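Local atomic coordinates of putative aminooxidase (Propionibacterium acnes, PDB entry 2BA9), a protein that isomerises polyunsaturated fatty acid to conjugated linoleic acid and carries FAD in a fold of the flavin-containing amine oxidoreductase family. Residues 24-29 with 215-220. Sequence-based numbering, arbitrary orientation.
Sequences YLEQAG and TLEHPA
OE1 of Glu-26 is gripped twice: by the backbone N of Glu-217, at 2.7 Å, and by the hydroxyl of Tyr-33 on the neighbouring strand 33-36. The amide comes in almost straight, with an N-H...O angle of 166°, on the syn side of the carboxylate but tilted 29° out of its plane. Glu-26 gets there by running CG anti to its backbone N (chi1 -169°) and staying extended beyond, which carries the carboxylate from the last turns of helix 16-28 across to the loop that follows helix 204-215. There Glu-26 OE1 packs against the start of the loop, 3.6 Å from CA of Leu-216 and 3.1 Å from CB of Glu-217. The other oxygen, OE2, forms a salt bridge with Arg-76.

Glu-217 comes back at a slant across it, bringing its OE1 to 3.8 Å from CG of Glu-26. The two carboxylate planes are steeply turned against each other, and OE1 of Glu-26 stands 4.3 Å from OE1 of Glu-217. Such a pair of like charges is probably eased by Arg-76 on one acid and by His-31, whose ND1 is hydrogen-bonded to Glu-217 OE1. Leu-216 turns its side chain to Tyr-33 and Ile-35, with CD2 4.2 Å from Glu-26 OE1.

Helix 16-28 begins within the apparent GxGxxG motif of the Rossmann-type FAD-binding fold, and Gly-29 closes it with a Schellman motif. One helix glutamate thus links a loop amide, a strand tyrosine and an arginine, a polar tie near the protein surface in which the arginine and tyrosine would favour the ionised carboxylate.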
loop_
_atom_site.group_PDB
_atom_site.type_symbol
_atom_site.label_atom_id
_atom_site.label_comp_id
_atom_site.label_asym_id
_atom_site.label_seq_id
_atom_site.Cartn_x
_atom_site.Cartn_y
_atom_site.Cartn_z
ATOM N N TYR A 24 3.487 19.282 -0.079
ATOM C CA TYR A 24 2.285 20.046 -0.435
ATOM C C TYR A 24 1.953 21.142 0.567
ATOM O O TYR A 24 1.322 22.150 0.207
ATOM C CB TYR A 24 1.089 19.116 -0.688
ATOM C CG TYR A 24 1.222 18.403 -2.022
ATOM C CD1 TYR A 24 1.046 19.086 -3.226
ATOM C CD2 TYR A 24 1.556 17.060 -2.081
ATOM C CE1 TYR A 24 1.205 18.431 -4.458
ATOM C CE2 TYR A 24 1.710 16.403 -3.294
ATOM C CZ TYR A 24 1.536 17.082 -4.471
ATOM O OH TYR A 24 1.706 16.388 -5.647
ATOM N N LEU A 25 2.382 20.968 1.813
ATOM C CA LEU A 25 2.290 22.053 2.786
ATOM C C LEU A 25 3.233 23.178 2.363
ATOM O O LEU A 25 2.824 24.344 2.280
ATOM C CB LEU A 25 2.597 21.560 4.212
ATOM C CG LEU A 25 1.404 20.889 4.911
ATOM C CD1 LEU A 25 1.834 20.054 6.123
ATOM C CD2 LEU A 25 0.369 21.936 5.322
ATOM N N GLU A 26 4.485 22.813 2.084
ATOM C CA GLU A 26 5.480 23.768 1.619
ATOM C C GLU A 26 4.914 24.588 0.459
ATOM O O GLU A 26 4.939 25.815 0.496
ATOM C CB GLU A 26 6.755 23.046 1.183
ATOM C CG GLU A 26 7.934 23.974 0.945
ATOM C CD GLU A 26 9.185 23.225 0.539
ATOM O OE1 GLU A 26 9.675 22.414 1.340
ATOM O OE2 GLU A 26 9.684 23.469 -0.575
ATOM N N GLN A 27 4.386 23.893 -0.548
ATOM C CA GLN A 27 3.864 24.528 -1.771
ATOM C C GLN A 27 2.643 25.437 -1.562
ATOM O O GLN A 27 2.420 26.364 -2.339
ATOM C CB GLN A 27 3.575 23.462 -2.836
ATOM C CG GLN A 27 4.845 22.829 -3.397
ATOM C CD GLN A 27 4.591 21.746 -4.430
ATOM O OE1 GLN A 27 5.519 21.286 -5.088
ATOM N NE2 GLN A 27 3.339 21.335 -4.578
ATOM N N ALA A 28 1.884 25.178 -0.497
ATOM C CA ALA A 28 0.754 26.024 -0.090
ATOM C C ALA A 28 1.184 27.207 0.775
ATOM O O ALA A 28 0.351 28.047 1.138
ATOM C CB ALA A 28 -0.286 25.187 0.666
ATOM N N GLY A 29 2.468 27.278 1.113
ATOM C CA GLY A 29 3.002 28.402 1.881
ATOM C C GLY A 29 3.139 28.136 3.369
ATOM O O GLY A 29 3.289 29.068 4.159
ATOM N N THR A 215 14.606 17.668 -1.885
ATOM C CA THR A 215 14.052 18.928 -2.423
ATOM C C THR A 215 13.263 19.752 -1.393
ATOM O O THR A 215 12.969 20.929 -1.630
ATOM C CB THR A 215 13.125 18.671 -3.630
ATOM O OG1 THR A 215 11.937 18.021 -3.177
ATOM C CG2 THR A 215 13.817 17.813 -4.681
ATOM N N LEU A 216 12.891 19.130 -0.277
ATOM C CA LEU A 216 12.135 19.803 0.785
ATOM C C LEU A 216 12.960 20.874 1.493
ATOM O O LEU A 216 14.164 20.704 1.710
ATOM C CB LEU A 216 11.669 18.796 1.853
ATOM C CG LEU A 216 10.709 17.703 1.392
ATOM C CD1 LEU A 216 10.276 16.843 2.571
ATOM C CD2 LEU A 216 9.502 18.323 0.656
ATOM N N GLU A 217 12.274 21.953 1.867
ATOM C CA GLU A 217 12.811 23.016 2.710
ATOM C C GLU A 217 13.293 22.421 4.039
ATOM O O GLU A 217 14.352 22.798 4.532
ATOM C CB GLU A 217 11.721 24.089 2.945
ATOM C CG GLU A 217 12.180 25.414 3.554
ATOM C CD GLU A 217 11.018 26.395 3.774
ATOM O OE1 GLU A 217 10.042 26.369 2.993
ATOM O OE2 GLU A 217 11.081 27.201 4.726
ATOM N N HIS A 218 12.526 21.480 4.595
ATOM C CA HIS A 218 12.927 20.757 5.804
ATOM C C HIS A 218 12.848 19.238 5.595
ATOM O O HIS A 218 11.806 18.617 5.829
ATOM C CB HIS A 218 12.060 21.165 7.004
ATOM C CG HIS A 218 11.955 22.641 7.201
ATOM N ND1 HIS A 218 12.887 23.365 7.909
ATOM C CD2 HIS A 218 11.021 23.529 6.785
ATOM C CE1 HIS A 218 12.538 24.641 7.913
ATOM N NE2 HIS A 218 11.409 24.767 7.239
ATOM N N PRO A 219 13.948 18.639 5.124
ATOM C CA PRO A 219 14.067 17.191 5.043
ATOM C C PRO A 219 13.766 16.484 6.373
ATOM O O PRO A 219 13.845 17.082 7.464
ATOM C CB PRO A 219 15.524 16.996 4.627
ATOM C CG PRO A 219 15.854 18.232 3.871
ATOM C CD PRO A 219 15.158 19.311 4.606
ATOM N N ALA A 220 13.397 15.212 6.288
ATOM C CA ALA A 220 13.001 14.479 7.482
ATOM C C ALA A 220 14.109 14.464 8.534
ATOM O O ALA A 220 15.293 14.344 8.212
ATOM C CB ALA A 220 12.588 13.057 7.139
#